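Local coordinates for rhusiopathiae surface protein B (Erysipelothrix rhusiopathiae, PDB 3V10) that probably binds collagen as a surface adhesin of the bacterial cell wall, this piece being its collagen-binding region built from two immunoglobulin-like domains, at residues K83-T91 against E100-L108. Sequence-based numbering, arbitrary orientation.
Sequences KEITLGELT and EFMEDVLQL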
ATOM      1  N   LYS A  83      -3.365  13.592  28.353  1.00 19.61           N
ATOM      2  CA  LYS A  83      -4.736  13.209  28.024  1.00 21.42           C
ATOM      3  C   LYS A  83      -5.042  13.532  26.568  1.00 21.98           C
ATOM      4  O   LYS A  83      -4.484  14.473  26.006  1.00 23.64           O
ATOM      5  CB  LYS A  83      -5.725  13.944  28.941  1.00 21.46           C
ATOM      6  N   GLU A  84      -5.931  12.751  25.964  1.00 22.37           N
ATOM      7  CA  GLU A  84      -6.310  12.966  24.573  1.00 22.83           C
ATOM      8  C   GLU A  84      -7.567  13.799  24.447  1.00 22.39           C
ATOM      9  O   GLU A  84      -8.470  13.733  25.276  1.00 22.83           O
ATOM     10  CB  GLU A  84      -6.546  11.641  23.848  1.00 23.80           C
ATOM     11  CG  GLU A  84      -5.291  10.879  23.465  1.00 26.04           C
ATOM     12  CD  GLU A  84      -5.613   9.643  22.653  1.00 26.35           C
ATOM     13  OE1 GLU A  84      -6.667   9.022  22.915  1.00 29.28           O
ATOM     14  OE2 GLU A  84      -4.816   9.284  21.760  1.00 30.49           O
ATOM     15  N   ILE A  85      -7.613  14.575  23.378  1.00 21.91           N
ATOM     16  CA  ILE A  85      -8.744  15.422  23.089  1.00 22.20           C
ATOM     17  C   ILE A  85      -8.885  15.475  21.573  1.00 20.76           C
ATOM     18  O   ILE A  85      -7.901  15.642  20.860  1.00 21.87           O
ATOM     19  CB  ILE A  85      -8.539  16.838  23.700  1.00 23.91           C
ATOM     20  CG1 ILE A  85      -9.479  17.846  23.044  1.00 24.87           C
ATOM     21  CG2 ILE A  85      -7.095  17.269  23.547  1.00 24.15           C
ATOM     22  CD1 ILE A  85     -10.854  17.304  22.750  1.00 27.80           C
ATOM     23  N   THR A  86     -10.115  15.295  21.093  1.00 20.94           N
ATOM     24  CA  THR A  86     -10.404  15.317  19.666  1.00 18.58           C
ATOM     25  C   THR A  86     -10.547  16.758  19.200  1.00 18.00           C
ATOM     26  O   THR A  86     -11.500  17.449  19.560  1.00 16.85           O
ATOM     27  CB  THR A  86     -11.696  14.543  19.363  1.00 19.69           C
ATOM     28  OG1 THR A  86     -11.590  13.223  19.911  1.00 20.95           O
ATOM     29  CG2 THR A  86     -11.918  14.442  17.863  1.00 19.15           C
ATOM     30  N   LEU A  87      -9.581  17.201  18.402  1.00 17.52           N
ATOM     31  CA  LEU A  87      -9.561  18.565  17.891  1.00 17.36           C
ATOM     32  C   LEU A  87      -9.963  18.667  16.434  1.00 14.08           C
ATOM     33  O   LEU A  87     -10.344  19.735  15.969  1.00 14.13           O
ATOM     34  CB  LEU A  87      -8.166  19.170  18.065  1.00 19.88           C
ATOM     35  CG  LEU A  87      -7.881  19.875  19.389  1.00 23.63           C
ATOM     36  CD1 LEU A  87      -8.519  21.234  19.409  1.00 25.76           C
ATOM     37  CD2 LEU A  87      -8.398  19.037  20.511  1.00 23.75           C
ATOM     38  N   GLY A  88      -9.873  17.562  15.707  1.00 14.39           N
ATOM     39  CA  GLY A  88     -10.234  17.609  14.308  1.00 13.11           C
ATOM     40  C   GLY A  88     -10.749  16.290  13.800  1.00 14.95           C
ATOM     41  O   GLY A  88     -10.730  15.277  14.504  1.00 13.22           O
ATOM     42  N   GLU A  89     -11.214  16.307  12.561  1.00 12.89           N
ATOM     43  CA  GLU A  89     -11.745  15.116  11.932  1.00 15.48           C
ATOM     44  C   GLU A  89     -11.391  15.133  10.454  1.00 13.70           C
ATOM     45  O   GLU A  89     -11.601  16.134   9.770  1.00 12.95           O
ATOM     46  CB  GLU A  89     -13.263  15.091  12.114  1.00 18.87           C
ATOM     47  CG  GLU A  89     -13.976  13.906  11.515  1.00 24.70           C
ATOM     48  CD  GLU A  89     -15.447  13.915  11.873  1.00 25.75           C
ATOM     49  OE1 GLU A  89     -15.759  13.880  13.079  1.00 29.40           O
ATOM     50  OE2 GLU A  89     -16.288  13.965  10.953  1.00 30.05           O
ATOM     51  N   LEU A  90     -10.838  14.024   9.971  1.00 12.93           N
ATOM     52  CA  LEU A  90     -10.479  13.903   8.565  1.00 12.38           C
ATOM     53  C   LEU A  90     -11.471  12.996   7.863  1.00 11.47           C
ATOM     54  O   LEU A  90     -11.760  11.894   8.337  1.00 10.86           O
ATOM     55  CB  LEU A  90      -9.082  13.302   8.398  1.00 13.83           C
ATOM     56  CG  LEU A  90      -7.863  14.206   8.557  1.00 14.72           C
ATOM     57  CD1 LEU A  90      -6.610  13.349   8.526  1.00 16.60           C
ATOM     58  CD2 LEU A  90      -7.836  15.242   7.437  1.00 17.94           C
ATOM     59  N   THR A  91     -11.988  13.462   6.735  1.00 11.15           N
ATOM     60  CA  THR A  91     -12.920  12.667   5.951  1.00 11.04           C
ATOM     61  C   THR A  91     -12.262  12.389   4.608  1.00 10.92           C
ATOM     62  O   THR A  91     -11.860  13.307   3.893  1.00 10.27           O
ATOM     63  CB  THR A  91     -14.257  13.399   5.733  1.00 12.90           C
ATOM     64  OG1 THR A  91     -14.894  13.619   7.000  1.00 13.89           O
ATOM     65  CG2 THR A  91     -15.178  12.556   4.847  1.00 15.98           C
ATOM     66  N   GLU A 100     -11.805  19.050   9.242  1.00 10.07           N
ATOM     67  CA  GLU A 100     -12.693  19.948   9.975  1.00 12.41           C
ATOM     68  C   GLU A 100     -12.309  20.003  11.451  1.00 13.88           C
ATOM     69  O   GLU A 100     -12.014  18.979  12.065  1.00 12.85           O
ATOM     70  CB  GLU A 100     -14.153  19.490   9.838  1.00 15.95           C
ATOM     71  CG  GLU A 100     -15.142  20.301  10.670  1.00 20.58           C
ATOM     72  CD  GLU A 100     -16.571  19.792  10.548  1.00 25.57           C
ATOM     73  OE1 GLU A 100     -16.778  18.569  10.694  1.00 27.56           O
ATOM     74  OE2 GLU A 100     -17.486  20.612  10.318  1.00 26.29           O
ATOM     75  N   PHE A 101     -12.296  21.211  12.008  1.00 13.48           N
ATOM     76  CA  PHE A 101     -11.972  21.406  13.413  1.00 15.22           C
ATOM     77  C   PHE A 101     -13.187  21.040  14.260  1.00 15.32           C
ATOM     78  O   PHE A 101     -14.312  21.401  13.927  1.00 15.78           O
ATOM     79  CB  PHE A 101     -11.589  22.870  13.659  1.00 15.30           C
ATOM     80  CG  PHE A 101     -10.227  23.241  13.136  1.00 15.39           C
ATOM     81  CD1 PHE A 101      -9.084  22.917  13.856  1.00 15.51           C
ATOM     82  CD2 PHE A 101     -10.089  23.912  11.924  1.00 14.67           C
ATOM     83  CE1 PHE A 101      -7.819  23.256  13.383  1.00 14.60           C
ATOM     84  CE2 PHE A 101      -8.825  24.255  11.438  1.00 15.97           C
ATOM     85  CZ  PHE A 101      -7.689  23.926  12.171  1.00 14.73           C
ATOM     86  N   MET A 102     -12.957  20.324  15.355  1.00 16.84           N
ATOM     87  CA  MET A 102     -14.040  19.915  16.241  1.00 18.16           C
ATOM     88  C   MET A 102     -14.201  20.888  17.407  1.00 18.60           C
ATOM     89  O   MET A 102     -13.378  21.782  17.601  1.00 18.69           O
ATOM     90  CB  MET A 102     -13.789  18.495  16.767  1.00 18.46           C
ATOM     91  CG  MET A 102     -13.870  17.402  15.698  1.00 17.90           C
ATOM     92  SD  MET A 102     -15.538  17.154  15.000  1.00 19.94           S
ATOM     93  CE  MET A 102     -15.441  18.105  13.519  1.00 18.89           C
ATOM     94  N   GLU A 103     -15.270  20.697  18.175  1.00 19.08           N
ATOM     95  CA  GLU A 103     -15.602  21.535  19.326  1.00 20.85           C
ATOM     96  C   GLU A 103     -14.442  21.941  20.238  1.00 20.51           C
ATOM     97  O   GLU A 103     -14.264  23.122  20.540  1.00 21.72           O
ATOM     98  CB  GLU A 103     -16.664  20.828  20.176  1.00 21.89           C
ATOM     99  CG  GLU A 103     -17.128  21.601  21.403  1.00 25.36           C
ATOM    100  CD  GLU A 103     -17.876  22.867  21.043  1.00 28.10           C
ATOM    101  OE1 GLU A 103     -18.600  22.861  20.023  1.00 29.18           O
ATOM    102  OE2 GLU A 103     -17.754  23.862  21.788  1.00 30.47           O
ATOM    103  N   ASP A 104     -13.655  20.967  20.677  1.00 19.67           N
ATOM    104  CA  ASP A 104     -12.561  21.254  21.591  1.00 20.56           C
ATOM    105  C   ASP A 104     -11.395  22.083  21.080  1.00 21.70           C
ATOM    106  O   ASP A 104     -10.420  22.280  21.802  1.00 21.57           O
ATOM    107  CB  ASP A 104     -12.043  19.956  22.198  1.00 21.66           C
ATOM    108  CG  ASP A 104     -13.031  19.344  23.174  1.00 23.52           C
ATOM    109  OD1 ASP A 104     -13.303  19.976  24.217  1.00 25.58           O
ATOM    110  OD2 ASP A 104     -13.540  18.237  22.896  1.00 24.56           O
ATOM    111  N   VAL A 105     -11.479  22.578  19.850  1.00 20.36           N
ATOM    112  CA  VAL A 105     -10.395  23.407  19.350  1.00 20.66           C
ATOM    113  C   VAL A 105     -10.452  24.721  20.118  1.00 21.51           C
ATOM    114  O   VAL A 105      -9.485  25.479  20.164  1.00 20.88           O
ATOM    115  CB  VAL A 105     -10.525  23.671  17.834  1.00 20.37           C
ATOM    116  CG1 VAL A 105     -11.724  24.551  17.557  1.00 19.35           C
ATOM    117  CG2 VAL A 105      -9.241  24.304  17.307  1.00 21.10           C
ATOM    118  N   LEU A 106     -11.591  24.964  20.757  1.00 21.72           N
ATOM    119  CA  LEU A 106     -11.804  26.184  21.530  1.00 23.73           C
ATOM    120  C   LEU A 106     -11.045  26.179  22.858  1.00 23.44           C
ATOM    121  O   LEU A 106     -11.109  27.140  23.625  1.00 26.77           O
ATOM    122  CB  LEU A 106     -13.301  26.369  21.794  1.00 23.06           C
ATOM    123  CG  LEU A 106     -14.184  26.545  20.558  1.00 23.33           C
ATOM    124  CD1 LEU A 106     -15.660  26.654  20.954  1.00 24.57           C
ATOM    125  CD2 LEU A 106     -13.736  27.795  19.818  1.00 24.00           C
ATOM    126  N   GLN A 107     -10.323  25.093  23.114  1.00 25.12           N
ATOM    127  CA  GLN A 107      -9.548  24.928  24.342  1.00 25.91           C
ATOM    128  C   GLN A 107      -8.183  25.610  24.288  1.00 26.97           C
ATOM    129  O   GLN A 107      -7.794  26.365  25.187  1.00 28.05           O
ATOM    130  CB  GLN A 107      -9.322  23.433  24.602  1.00 26.02           C
ATOM    131  CG  GLN A 107     -10.576  22.557  24.618  1.00 28.37           C
ATOM    132  CD  GLN A 107     -11.243  22.494  25.986  1.00 29.04           C
ATOM    133  OE1 GLN A 107     -11.910  23.442  26.420  1.00 31.98           O
ATOM    134  NE2 GLN A 107     -11.055  21.369  26.678  1.00 30.85           N
ATOM    135  N   LEU A 108      -7.469  25.311  23.211  1.00 27.20           N
ATOM    136  CA  LEU A 108      -6.119  25.797  22.997  1.00 26.49           C
ATOM    137  C   LEU A 108      -5.913  27.235  22.518  1.00 26.47           C
ATOM    138  O   LEU A 108      -6.749  27.822  21.823  1.00 26.17           O
ATOM    139  CB  LEU A 108      -5.402  24.829  22.057  1.00 25.81           C
ATOM    140  CG  LEU A 108      -5.657  23.347  22.362  1.00 27.19           C
ATOM    141  CD1 LEU A 108      -4.863  22.502  21.381  1.00 27.52           C
ATOM    142  CD2 LEU A 108      -5.262  23.015  23.797  1.00 26.51           C
TER
HETATM  143  O   HOH W   1     -14.011  18.100  20.288  1.00 21.71           O
HETATM  144  O   HOH W   2     -16.071  16.185   9.833  1.00 24.81           O
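E89 and E100 form a hydrogen-bonded antiparallel pair in the beta hairpin of strands 85-93 and 96-101, part of an Ig-like domain of this adhesin. Two backbone bonds define the pair: E100 N to E89 O (3.0 Å) and E89 N to E100 O (2.8 Å), the latter more bent at its hydrogen (140°). Next to it, G88 and F101 make a non-hydrogen-bonded pair with CA atoms 4.3 Å apart. M102 N then donates an almost straight bond (175°) to L87 O, but from above the carbonyl plane. On the other edge, where 85-93 pairs with strand 71-77, L87 and G88 both hydrogen-bond through their backbones to V75, a classic beta bulge.

Side-chain packing starts with M102. Its CG beside the backbone N (chi1 -67°) and its chain bent at chi2 and chi3, it folds back over the hairpin: CG reaches G88 C at 3.8 Å, while CE lies 4.0 Å from E89 CB. Beyond M102 the chain enters a short 3-10 segment (103-106). L87 CD1 is modelled against V105 CB (3.5 Å), but its place is doubtful because it sits too close to V105 CA. V105 also touches F45, on which F101 stacks.

Two waters bridge polar atoms of the two segments. One lies between E89 OE2 and E100 OE1, which are 4.6 Å apart and not in contact. Another donates to T86 O and D104 OD2, and accepts from D104 N at 2.9 Å.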